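Local coordinates for CsuC (Acinetobacter baumannii, PDB 6FJY), which serves as the periplasmic chaperone of archaic chaperone-usher Csu pili, forming a pre-assembly complex with the tip adhesion subunit CsuE, at residues L144-Q150 against N167-A173; Q42-K46 against T202-A206; A1-P7 against V21-G27; T29-V33 against V92-P96. One frame throughout, in Å; residues are numbered along the deposited sequence.

Contact 1. Residues L144-Q150 against N167-A173; sequences LAKPVLQ and NNGQKFA
The carboxamide of Asn-167 reaches across to Val-148, whose backbone N gives a hydrogen bond to OD1 (3.0 Å). With CG anti to its own backbone N (chi1 -165°), Asn-167 carries the amide beside the facing chain. Val-148 N approaches from above the carbonyl plane of OD1, and Gly-169 N reaches the same oxygen from the opposite face, closing an Asx turn. The other end, ND2, gives to Lys-171 O and to Val-197 O, so the rotation of the buried amide is fixed from both ends. Leu-149 slants across this group, its methyl CD2 lying 3.5 Å from Asn-167 CG. Its second methyl, CD1, meets Ala-173 CB, which also rests at 3.6 Å on Pro-147 CB; the alanine methyl is small enough to lie against both. All this lies at one end of the antiparallel strands 149-154 and 162-167, in the C-terminal Ig-like domain. Pairing goes on past Leu-149 and Asn-167 with the bond from Asn-168 N to Val-148 O (2.8 Å). Gly-169, lacking a side chain, brings CA to 3.2 Å from Lys-146 O in a CA-H...O contact. Next to it, Gln-170 N gives to Leu-144 O at 2.7 Å, while Gln-170 CG packs on Leu-144 CB and OE1 turns to Asn-200. Gln-150 crosses Asn-168 at about a right angle, its NE2 3.8 Å from Asn-168 ND2 and the amide planes 68° apart.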
# COMPACT_ATOMS: atom_id res chain seq x y z
N LEU A 144 9.47 -10.12 21.62
CA LEU A 144 9.89 -10.79 20.40
C LEU A 144 9.11 -10.33 19.17
O LEU A 144 9.12 -11.03 18.15
CB LEU A 144 9.76 -12.31 20.56
CG LEU A 144 10.72 -13.13 21.43
CD1 LEU A 144 11.32 -12.35 22.59
CD2 LEU A 144 9.97 -14.33 21.95
N ALA A 145 8.40 -9.20 19.26
CA ALA A 145 7.66 -8.62 18.14
C ALA A 145 8.61 -7.80 17.25
O ALA A 145 8.45 -6.60 17.03
CB ALA A 145 6.50 -7.78 18.65
N LYS A 146 9.64 -8.49 16.76
CA LYS A 146 10.69 -7.93 15.93
C LYS A 146 11.46 -9.08 15.32
O LYS A 146 11.26 -10.24 15.71
CB LYS A 146 11.63 -7.04 16.76
CG LYS A 146 12.31 -7.81 17.90
CD LYS A 146 13.14 -6.90 18.79
CE LYS A 146 14.31 -6.29 18.05
NZ LYS A 146 15.09 -5.37 18.94
N PRO A 147 12.26 -8.83 14.29
CA PRO A 147 13.15 -9.88 13.80
C PRO A 147 14.40 -10.01 14.67
O PRO A 147 14.96 -9.01 15.12
CB PRO A 147 13.50 -9.43 12.38
CG PRO A 147 13.32 -7.94 12.40
CD PRO A 147 12.17 -7.69 13.36
N VAL A 148 14.82 -11.25 14.91
CA VAL A 148 16.05 -11.57 15.62
C VAL A 148 16.86 -12.49 14.72
O VAL A 148 16.53 -13.68 14.59
CB VAL A 148 15.80 -12.24 16.98
CG1 VAL A 148 17.12 -12.55 17.66
CG2 VAL A 148 14.94 -11.36 17.88
N LEU A 149 17.91 -11.96 14.10
CA LEU A 149 18.53 -12.63 12.97
C LEU A 149 19.91 -13.15 13.32
O LEU A 149 20.72 -12.46 13.95
CB LEU A 149 18.61 -11.69 11.75
CG LEU A 149 17.28 -11.13 11.25
CD1 LEU A 149 17.46 -10.32 9.97
CD2 LEU A 149 16.28 -12.24 11.03
N GLN A 150 20.18 -14.37 12.87
CA GLN A 150 21.48 -15.01 12.97
C GLN A 150 21.86 -15.56 11.61
O GLN A 150 21.00 -15.86 10.78
CB GLN A 150 21.46 -16.13 14.01
CG GLN A 150 21.69 -15.66 15.42
CD GLN A 150 21.37 -16.72 16.44
OE1 GLN A 150 21.38 -17.91 16.13
NE2 GLN A 150 21.06 -16.29 17.66
N ASN A 167 15.68 -16.38 11.62
CA ASN A 167 14.89 -15.41 12.37
C ASN A 167 14.27 -16.12 13.56
O ASN A 167 13.45 -17.04 13.39
CB ASN A 167 13.81 -14.80 11.48
CG ASN A 167 13.22 -13.55 12.06
OD1 ASN A 167 13.35 -13.29 13.26
ND2 ASN A 167 12.54 -12.77 11.23
N ASN A 168 14.65 -15.70 14.77
CA ASN A 168 14.08 -16.22 16.01
C ASN A 168 12.99 -15.32 16.58
O ASN A 168 12.47 -15.62 17.66
CB ASN A 168 15.19 -16.44 17.03
CG ASN A 168 16.23 -17.41 16.52
OD1 ASN A 168 15.90 -18.53 16.12
ND2 ASN A 168 17.48 -16.98 16.51
N GLY A 169 12.72 -14.19 15.93
CA GLY A 169 11.66 -13.30 16.36
C GLY A 169 10.31 -13.69 15.78
O GLY A 169 10.19 -14.53 14.89
N GLN A 170 9.27 -13.04 16.31
CA GLN A 170 7.89 -13.28 15.90
C GLN A 170 7.46 -12.42 14.72
O GLN A 170 6.30 -12.51 14.30
CB GLN A 170 6.95 -13.04 17.09
CG GLN A 170 7.22 -13.87 18.35
CD GLN A 170 6.67 -15.30 18.27
OE1 GLN A 170 6.25 -15.77 17.22
NE2 GLN A 170 6.65 -15.98 19.41
N LYS A 171 8.34 -11.56 14.19
CA LYS A 171 8.03 -10.75 13.02
C LYS A 171 9.11 -10.94 11.96
O LYS A 171 10.25 -11.30 12.26
CB LYS A 171 7.90 -9.26 13.34
CG LYS A 171 6.66 -8.89 14.13
CD LYS A 171 6.44 -7.39 14.15
CE LYS A 171 5.75 -6.91 12.86
NZ LYS A 171 6.68 -6.90 11.70
N PHE A 172 8.71 -10.73 10.70
CA PHE A 172 9.60 -10.90 9.56
C PHE A 172 10.62 -9.76 9.47
O PHE A 172 10.43 -8.67 10.00
CB PHE A 172 8.81 -10.96 8.25
CG PHE A 172 8.16 -9.65 7.87
CD1 PHE A 172 6.95 -9.26 8.43
CD2 PHE A 172 8.77 -8.80 6.96
CE1 PHE A 172 6.35 -8.05 8.07
CE2 PHE A 172 8.18 -7.58 6.60
CZ PHE A 172 6.97 -7.21 7.16
N ALA A 173 11.69 -10.04 8.74
CA ALA A 173 12.68 -9.06 8.34
C ALA A 173 12.68 -8.97 6.82
O ALA A 173 12.67 -10.00 6.14
CB ALA A 173 14.07 -9.42 8.85

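Contact 2. Residues Q42-K46 against T202-A206; sequences QDGLK and TVKFA
Leu-45 presses against Thr-202 and Lys-204, at the close of a type II beta turn that runs from Gln-42 to Leu-45. The turn joins strands 31-41 and 48-50 of the N-terminal domain and abuts strand 201-204, an edge strand of the C-terminal sheet, so the contact bridges the two Ig-like domains of a PapD-type chaperone. Leu-45 CD1 lies alongside Thr-202, with CB of Thr-202 at 4.1 Å. On its other flank, Leu-45 CB meets CG and CE of Lys-204, whose extended aliphatic chain crosses the leucine at about a right angle; a lysine suits this partly exposed place because its methylenes can pack while its amine continues outward, where it makes a long, weak ion pair with Glu-162. The backbones add a weak hydrogen bond from Lys-204 N to Leu-45 O (3.4 Å) and a straight CA-H...O contact from Leu-45 CA to Thr-202 O. Val-203 works on the buried side: its methyl CG1 sits over the flat face of the Gln-42 amide, 3.2 Å from CD, a tight fit. That amide is held in place from the next shell, since OE1 accepts from Leu-198 N and NE2 gives to Tyr-196 O and Asp-47 OD1. Gly-44 takes the third position of the turn with phi 76°, a conformation that glycine adopts easily. Between the carbonyl of Gln-42 and the edge strand stands a water, which donates to Gln-42 O at 2.7 Å and accepts from Thr-202 N at 3.1 Å.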
# COMPACT_ATOMS: atom_id res chain seq x y z
N GLN A 42 8.76 -20.62 4.89
CA GLN A 42 10.12 -20.88 4.43
C GLN A 42 10.63 -22.19 5.01
O GLN A 42 11.73 -22.27 5.57
CB GLN A 42 11.03 -19.70 4.78
CG GLN A 42 10.74 -18.43 3.97
CD GLN A 42 11.57 -17.22 4.41
OE1 GLN A 42 11.98 -17.12 5.56
NE2 GLN A 42 11.80 -16.31 3.49
N ASP A 43 9.87 -23.26 4.79
CA ASP A 43 10.25 -24.60 5.20
C ASP A 43 11.12 -25.21 4.11
O ASP A 43 10.88 -25.00 2.92
CB ASP A 43 9.01 -25.45 5.46
CG ASP A 43 8.23 -25.00 6.69
OD1 ASP A 43 8.85 -24.42 7.61
OD2 ASP A 43 7.00 -25.20 6.72
N GLY A 44 12.12 -25.98 4.52
CA GLY A 44 13.11 -26.46 3.59
C GLY A 44 14.10 -25.41 3.17
O GLY A 44 14.76 -25.56 2.13
N LEU A 45 14.24 -24.35 3.97
CA LEU A 45 15.18 -23.25 3.74
C LEU A 45 14.90 -22.51 2.43
O LEU A 45 15.80 -21.91 1.85
CB LEU A 45 16.62 -23.75 3.80
CG LEU A 45 17.25 -23.89 5.19
CD1 LEU A 45 16.23 -24.21 6.27
CD2 LEU A 45 18.31 -24.95 5.15
N LYS A 46 13.65 -22.52 1.98
CA LYS A 46 13.27 -21.83 0.76
C LYS A 46 11.81 -21.45 0.84
O LYS A 46 11.04 -22.01 1.63
CB LYS A 46 13.55 -22.68 -0.47
CG LYS A 46 12.87 -24.05 -0.44
CD LYS A 46 12.69 -24.65 -1.82
CE LYS A 46 12.00 -26.01 -1.74
NZ LYS A 46 10.78 -25.95 -0.89
N THR A 202 14.15 -20.11 8.82
CA THR A 202 15.52 -20.02 8.32
C THR A 202 15.48 -20.17 6.81
O THR A 202 14.73 -21.00 6.28
CB THR A 202 16.43 -21.11 8.93
OG1 THR A 202 16.49 -20.98 10.36
CG2 THR A 202 17.85 -21.04 8.35
N VAL A 203 16.27 -19.34 6.11
CA VAL A 203 16.40 -19.42 4.66
C VAL A 203 17.87 -19.35 4.29
O VAL A 203 18.71 -18.90 5.08
CB VAL A 203 15.63 -18.32 3.91
CG1 VAL A 203 14.25 -18.80 3.57
CG2 VAL A 203 15.58 -17.05 4.73
N LYS A 204 18.18 -19.79 3.07
CA LYS A 204 19.54 -19.79 2.57
C LYS A 204 19.61 -19.12 1.20
O LYS A 204 18.63 -19.11 0.45
CB LYS A 204 20.13 -21.21 2.50
CG LYS A 204 19.24 -22.27 1.88
CD LYS A 204 19.92 -23.63 1.98
CE LYS A 204 19.11 -24.74 1.35
NZ LYS A 204 19.83 -26.05 1.44
N PHE A 205 20.77 -18.55 0.89
CA PHE A 205 20.95 -17.82 -0.36
C PHE A 205 22.19 -18.31 -1.10
O PHE A 205 22.82 -19.29 -0.70
CB PHE A 205 21.10 -16.33 -0.09
CG PHE A 205 19.85 -15.66 0.39
CD1 PHE A 205 18.60 -16.13 0.02
CD2 PHE A 205 19.92 -14.57 1.24
CE1 PHE A 205 17.45 -15.51 0.47
CE2 PHE A 205 18.77 -13.95 1.69
CZ PHE A 205 17.53 -14.42 1.31
N ALA A 206 22.54 -17.62 -2.18
CA ALA A 206 23.67 -17.97 -3.03
C ALA A 206 24.74 -16.89 -2.88
O ALA A 206 24.45 -15.72 -3.12
CB ALA A 206 23.24 -18.11 -4.49
O HOH W 1 12.32 -22.47 8.18

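Contact 3. Residues A1-P7 against V21-G27; sequences ATFLIWP and VWLQNTG
Leu-23 fills the hollow between Phe-3 and Ile-5: its methyl CD2 touches Phe-3 CZ at 3.5 Å and Ile-5 CG1 at 3.6 Å. Strands 3-6 and 18-25 run antiparallel here, their axes at 167°, in the Ig-like N-terminal domain of the chaperone. On the face of Phe-3, Ile-5 and Leu-23 the side chains mesh into the core, and Ile-5 CG1 also meets Val-21 CG1. On the other face lie Leu-4, Trp-6, Trp-22 and Gln-24. Trp-6, with CG set between its backbone N and carbonyl carbon (chi1 63°), lies beside Trp-22, and Trp-22 CD1 settles 3.3 Å above one face of the Trp-6 ring, offset toward its rim. Their planes meet at 36°, an inclined fit. Further along, Leu-4 CD2 lies against Gln-24 CB at 3.6 Å. Paired backbone hydrogen bonds join Leu-4 with Gln-24 and Trp-6 with Trp-22. Just before strand 3-6 starts and just after strand 18-25 ends, the hydroxyls of Thr-2 and Thr-26 come together, OG1 to OG1, at 2.9 Å. Asn-25 OD1 takes Gly-27 N in an Asx turn, while its ND2 gives to Thr-29 O and Ile-64 O. Lys-69 makes a cation-pi contact with Trp-22. Trp-6 and Pro-7 pack on apolar side chains of the other protein chain, Leu-4 on a basic one, and Gln-24 NE2 makes a weak hydrogen bond to an aromatic side chain of that chain. The chemistry thus divides by face: inward, apolar packing except for Asn-25, whose amide those backbone partners satisfy; toward the partner, a mixed aromatic and polar surface.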
# COMPACT_ATOMS: atom_id res chain seq x y z
N ALA A 1 -3.39 -1.60 -21.06
CA ALA A 1 -4.18 -1.23 -19.89
C ALA A 1 -3.29 -0.83 -18.71
O ALA A 1 -2.43 -1.61 -18.29
CB ALA A 1 -5.10 -2.37 -19.49
N THR A 2 -3.54 0.36 -18.16
CA THR A 2 -2.76 0.87 -17.04
C THR A 2 -3.46 0.48 -15.75
O THR A 2 -4.53 1.01 -15.42
CB THR A 2 -2.60 2.39 -17.12
OG1 THR A 2 -3.87 3.01 -16.90
CG2 THR A 2 -2.07 2.81 -18.49
N PHE A 3 -2.84 -0.43 -15.00
CA PHE A 3 -3.38 -0.96 -13.76
C PHE A 3 -2.69 -0.33 -12.56
O PHE A 3 -1.46 -0.20 -12.52
CB PHE A 3 -3.21 -2.47 -13.73
CG PHE A 3 -4.20 -3.17 -12.88
CD1 PHE A 3 -5.55 -3.01 -13.12
CD2 PHE A 3 -3.79 -4.00 -11.85
CE1 PHE A 3 -6.48 -3.65 -12.34
CE2 PHE A 3 -4.72 -4.65 -11.07
CZ PHE A 3 -6.07 -4.48 -11.31
N LEU A 4 -3.49 0.02 -11.57
CA LEU A 4 -3.04 0.57 -10.30
C LEU A 4 -3.59 -0.30 -9.17
O LEU A 4 -4.81 -0.48 -9.07
CB LEU A 4 -3.51 2.02 -10.17
CG LEU A 4 -3.34 2.82 -8.90
CD1 LEU A 4 -3.08 4.26 -9.27
CD2 LEU A 4 -4.59 2.73 -8.07
N ILE A 5 -2.70 -0.87 -8.37
CA ILE A 5 -3.08 -1.75 -7.27
C ILE A 5 -2.31 -1.32 -6.02
O ILE A 5 -1.08 -1.25 -6.03
CB ILE A 5 -2.84 -3.24 -7.60
CG1 ILE A 5 -3.04 -4.09 -6.35
CG2 ILE A 5 -1.46 -3.46 -8.20
CD1 ILE A 5 -2.98 -5.56 -6.64
N TRP A 6 -3.05 -1.01 -4.95
CA TRP A 6 -2.49 -0.56 -3.68
C TRP A 6 -3.46 -0.93 -2.57
O TRP A 6 -4.68 -1.00 -2.81
CB TRP A 6 -2.24 0.95 -3.65
CG TRP A 6 -3.50 1.75 -3.78
CD1 TRP A 6 -4.24 1.92 -4.91
CD2 TRP A 6 -4.18 2.47 -2.74
NE1 TRP A 6 -5.34 2.70 -4.64
CE2 TRP A 6 -5.32 3.06 -3.32
CE3 TRP A 6 -3.93 2.67 -1.38
CZ2 TRP A 6 -6.20 3.85 -2.59
CZ3 TRP A 6 -4.82 3.45 -0.65
CH2 TRP A 6 -5.94 4.04 -1.26
N PRO A 7 -2.97 -1.14 -1.34
CA PRO A 7 -1.52 -1.14 -1.05
C PRO A 7 -0.78 -2.43 -1.43
O PRO A 7 -1.37 -3.51 -1.46
CB PRO A 7 -1.47 -0.89 0.46
CG PRO A 7 -2.75 -1.43 0.99
CD PRO A 7 -3.79 -1.21 -0.12
N VAL A 21 -7.77 -3.94 -0.56
CA VAL A 21 -6.80 -3.54 -1.57
C VAL A 21 -7.60 -2.99 -2.75
O VAL A 21 -8.63 -3.56 -3.11
CB VAL A 21 -5.89 -4.70 -2.02
CG1 VAL A 21 -5.05 -4.27 -3.20
CG2 VAL A 21 -4.97 -5.13 -0.85
N TRP A 22 -7.16 -1.86 -3.29
CA TRP A 22 -7.88 -1.19 -4.36
C TRP A 22 -7.31 -1.59 -5.71
O TRP A 22 -6.10 -1.71 -5.88
CB TRP A 22 -7.84 0.32 -4.17
CG TRP A 22 -8.57 0.74 -2.95
CD1 TRP A 22 -8.02 1.18 -1.79
CD2 TRP A 22 -9.98 0.73 -2.75
NE1 TRP A 22 -9.01 1.46 -0.88
CE2 TRP A 22 -10.22 1.19 -1.44
CE3 TRP A 22 -11.07 0.40 -3.56
CZ2 TRP A 22 -11.51 1.32 -0.92
CZ3 TRP A 22 -12.35 0.54 -3.03
CH2 TRP A 22 -12.56 0.98 -1.73
N LEU A 23 -8.22 -1.83 -6.65
CA LEU A 23 -7.88 -2.14 -8.03
C LEU A 23 -8.51 -1.05 -8.89
O LEU A 23 -9.74 -0.93 -8.93
CB LEU A 23 -8.45 -3.50 -8.42
CG LEU A 23 -7.81 -4.68 -7.70
CD1 LEU A 23 -8.42 -6.00 -8.15
CD2 LEU A 23 -6.30 -4.67 -7.86
N GLN A 24 -7.67 -0.27 -9.57
CA GLN A 24 -8.13 0.87 -10.34
C GLN A 24 -7.52 0.87 -11.73
O GLN A 24 -6.30 0.77 -11.89
CB GLN A 24 -7.82 2.17 -9.59
CG GLN A 24 -8.46 3.42 -10.19
CD GLN A 24 -8.43 4.58 -9.23
OE1 GLN A 24 -7.88 4.46 -8.13
NE2 GLN A 24 -9.01 5.70 -9.62
N ASN A 25 -8.38 0.94 -12.75
CA ASN A 25 -7.98 1.03 -14.15
C ASN A 25 -8.08 2.48 -14.58
O ASN A 25 -9.19 3.02 -14.71
CB ASN A 25 -8.87 0.14 -15.02
CG ASN A 25 -8.41 0.06 -16.47
OD1 ASN A 25 -7.83 1.00 -17.02
ND2 ASN A 25 -8.67 -1.08 -17.10
N THR A 26 -6.93 3.12 -14.82
CA THR A 26 -6.88 4.48 -15.32
C THR A 26 -6.67 4.57 -16.83
O THR A 26 -6.61 5.68 -17.37
CB THR A 26 -5.79 5.27 -14.59
OG1 THR A 26 -4.59 4.49 -14.55
CG2 THR A 26 -6.24 5.63 -13.18
N GLY A 27 -6.55 3.43 -17.51
CA GLY A 27 -6.37 3.40 -18.94
C GLY A 27 -7.68 3.56 -19.69
O GLY A 27 -8.71 3.97 -19.14

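Contact 4. Residues T29-V33 against V92-P96; sequences TDAMV and VDELP
Met-32 and Leu-95 form an antiparallel hydrogen-bonded pair where residues 31-33 of strand 31-41 and 92-95 of strand 85-95 run side by side, the axes of these short parts 4.7 Å apart at closest and at 162° to one another. These are two neighbouring strands of the Ig-like N-terminal domain. Met-32 N gives to Leu-95 O at 3.0 Å, and Leu-95 N returns a bond to Met-32 O at 2.8 Å. Val-33 and Glu-94 make the next, non-hydrogen-bonded pair, where Val-33 CA points its hydrogen at Asp-93 O (3.2 Å). Side chains alternate from this frame. Val-33 turns into the core, and with CG1 anti to its backbone N (chi1 -178°) that methyl meets Val-92 CG2 at 3.6 Å; two beta-branched residues suit both the extended backbone and the packing against Phe-3, Leu-23 and Ile-5. Ala-31 and Glu-94 share this face, the small methyl of Ala-31 fitting close to Asn-25, while the aliphatic part of Glu-94 lies by Phe-3. On the other face Met-32 and Leu-95 slant across each other, Met-32 CB against Leu-95 CD1. Beyond its CB the methionine bends away from Leu-95 and reaches Val-61 and Lys-63, a task for which a long, flexible chain is well fitted. Leu-95 has an eclipsed first torsion (chi1 -3°), and its CG comes to 3.2 Å from Met-32 O.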
# COMPACT_ATOMS: atom_id res chain seq x y z
N THR A 29 -8.63 0.89 -21.89
CA THR A 29 -9.04 -0.46 -22.23
C THR A 29 -9.40 -1.24 -20.97
O THR A 29 -8.83 -1.01 -19.90
CB THR A 29 -7.93 -1.21 -22.99
OG1 THR A 29 -6.75 -1.30 -22.18
CG2 THR A 29 -7.60 -0.51 -24.34
N ASP A 30 -10.36 -2.15 -21.10
CA ASP A 30 -10.76 -3.00 -20.00
C ASP A 30 -9.68 -4.05 -19.72
O ASP A 30 -8.85 -4.37 -20.57
CB ASP A 30 -12.09 -3.70 -20.29
CG ASP A 30 -13.20 -2.71 -20.58
OD1 ASP A 30 -12.97 -1.50 -20.41
OD2 ASP A 30 -14.30 -3.15 -20.98
N ALA A 31 -9.72 -4.60 -18.50
CA ALA A 31 -8.80 -5.64 -18.05
C ALA A 31 -9.54 -6.64 -17.18
O ALA A 31 -10.53 -6.31 -16.53
CB ALA A 31 -7.63 -5.04 -17.27
N MET A 32 -9.07 -7.89 -17.22
CA MET A 32 -9.57 -8.95 -16.37
C MET A 32 -8.52 -9.25 -15.31
O MET A 32 -7.32 -9.32 -15.61
CB MET A 32 -9.89 -10.22 -17.17
CG MET A 32 -10.56 -11.34 -16.36
SD MET A 32 -12.31 -11.09 -16.09
CE MET A 32 -12.76 -10.60 -17.74
N VAL A 33 -8.98 -9.46 -14.08
CA VAL A 33 -8.10 -9.69 -12.94
C VAL A 33 -8.56 -10.93 -12.19
O VAL A 33 -9.73 -11.05 -11.82
CB VAL A 33 -8.10 -8.47 -11.99
CG1 VAL A 33 -7.17 -8.70 -10.85
CG2 VAL A 33 -7.71 -7.22 -12.77
N VAL A 92 -2.26 -11.37 -7.92
CA VAL A 92 -3.28 -10.87 -8.84
C VAL A 92 -2.71 -10.81 -10.26
O VAL A 92 -1.63 -10.25 -10.49
CB VAL A 92 -3.88 -9.52 -8.39
CG1 VAL A 92 -3.31 -9.06 -7.05
CG2 VAL A 92 -3.83 -8.48 -9.48
N ASP A 93 -3.42 -11.46 -11.18
CA ASP A 93 -3.03 -11.59 -12.57
C ASP A 93 -3.86 -10.63 -13.42
O ASP A 93 -5.10 -10.72 -13.42
CB ASP A 93 -3.25 -13.04 -13.02
CG ASP A 93 -2.22 -13.98 -12.45
OD1 ASP A 93 -1.02 -13.78 -12.74
OD2 ASP A 93 -2.59 -14.92 -11.70
N GLU A 94 -3.19 -9.72 -14.13
CA GLU A 94 -3.83 -8.63 -14.86
C GLU A 94 -3.72 -8.88 -16.36
O GLU A 94 -2.61 -8.92 -16.91
CB GLU A 94 -3.20 -7.28 -14.50
CG GLU A 94 -3.88 -6.03 -15.09
CD GLU A 94 -3.20 -5.52 -16.36
OE1 GLU A 94 -2.22 -6.15 -16.82
OE2 GLU A 94 -3.63 -4.48 -16.90
N LEU A 95 -4.87 -9.02 -17.03
CA LEU A 95 -4.92 -9.34 -18.45
C LEU A 95 -5.64 -8.23 -19.21
O LEU A 95 -6.89 -8.20 -19.24
CB LEU A 95 -5.62 -10.69 -18.69
CG LEU A 95 -6.09 -11.54 -17.49
CD1 LEU A 95 -7.00 -12.66 -17.97
CD2 LEU A 95 -4.94 -12.13 -16.63
N PRO A 96 -4.91 -7.28 -19.83
CA PRO A 96 -5.48 -6.29 -20.76
C PRO A 96 -6.32 -6.93 -21.86
O PRO A 96 -7.55 -6.96 -21.75
CB PRO A 96 -4.24 -5.63 -21.36
CG PRO A 96 -3.23 -5.71 -20.29
CD PRO A 96 -3.49 -7.02 -19.57

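In the fold
Contacts 3 and 4 lie together in the N-terminal domain, their centres about 10 Å apart, and share one core: Phe-3 CZ touches Val-33 CG2 at 3.5 Å and Ile-5 CD1 touches Val-92 CG1 at 3.5 Å. Contacts 1 and 2 lie about 15 Å apart between centres and reach the same C-terminal sheet, with nearest atoms about 5 Å apart; contact 1 is nested within the loop closed by contact 2. Contact 2 joins the two domains, and its centre is about 33 Å from those of contacts 3 and 4. Of the four, contact 3 alone touches the other protein chain, consistent with a part in holding the pilus subunit.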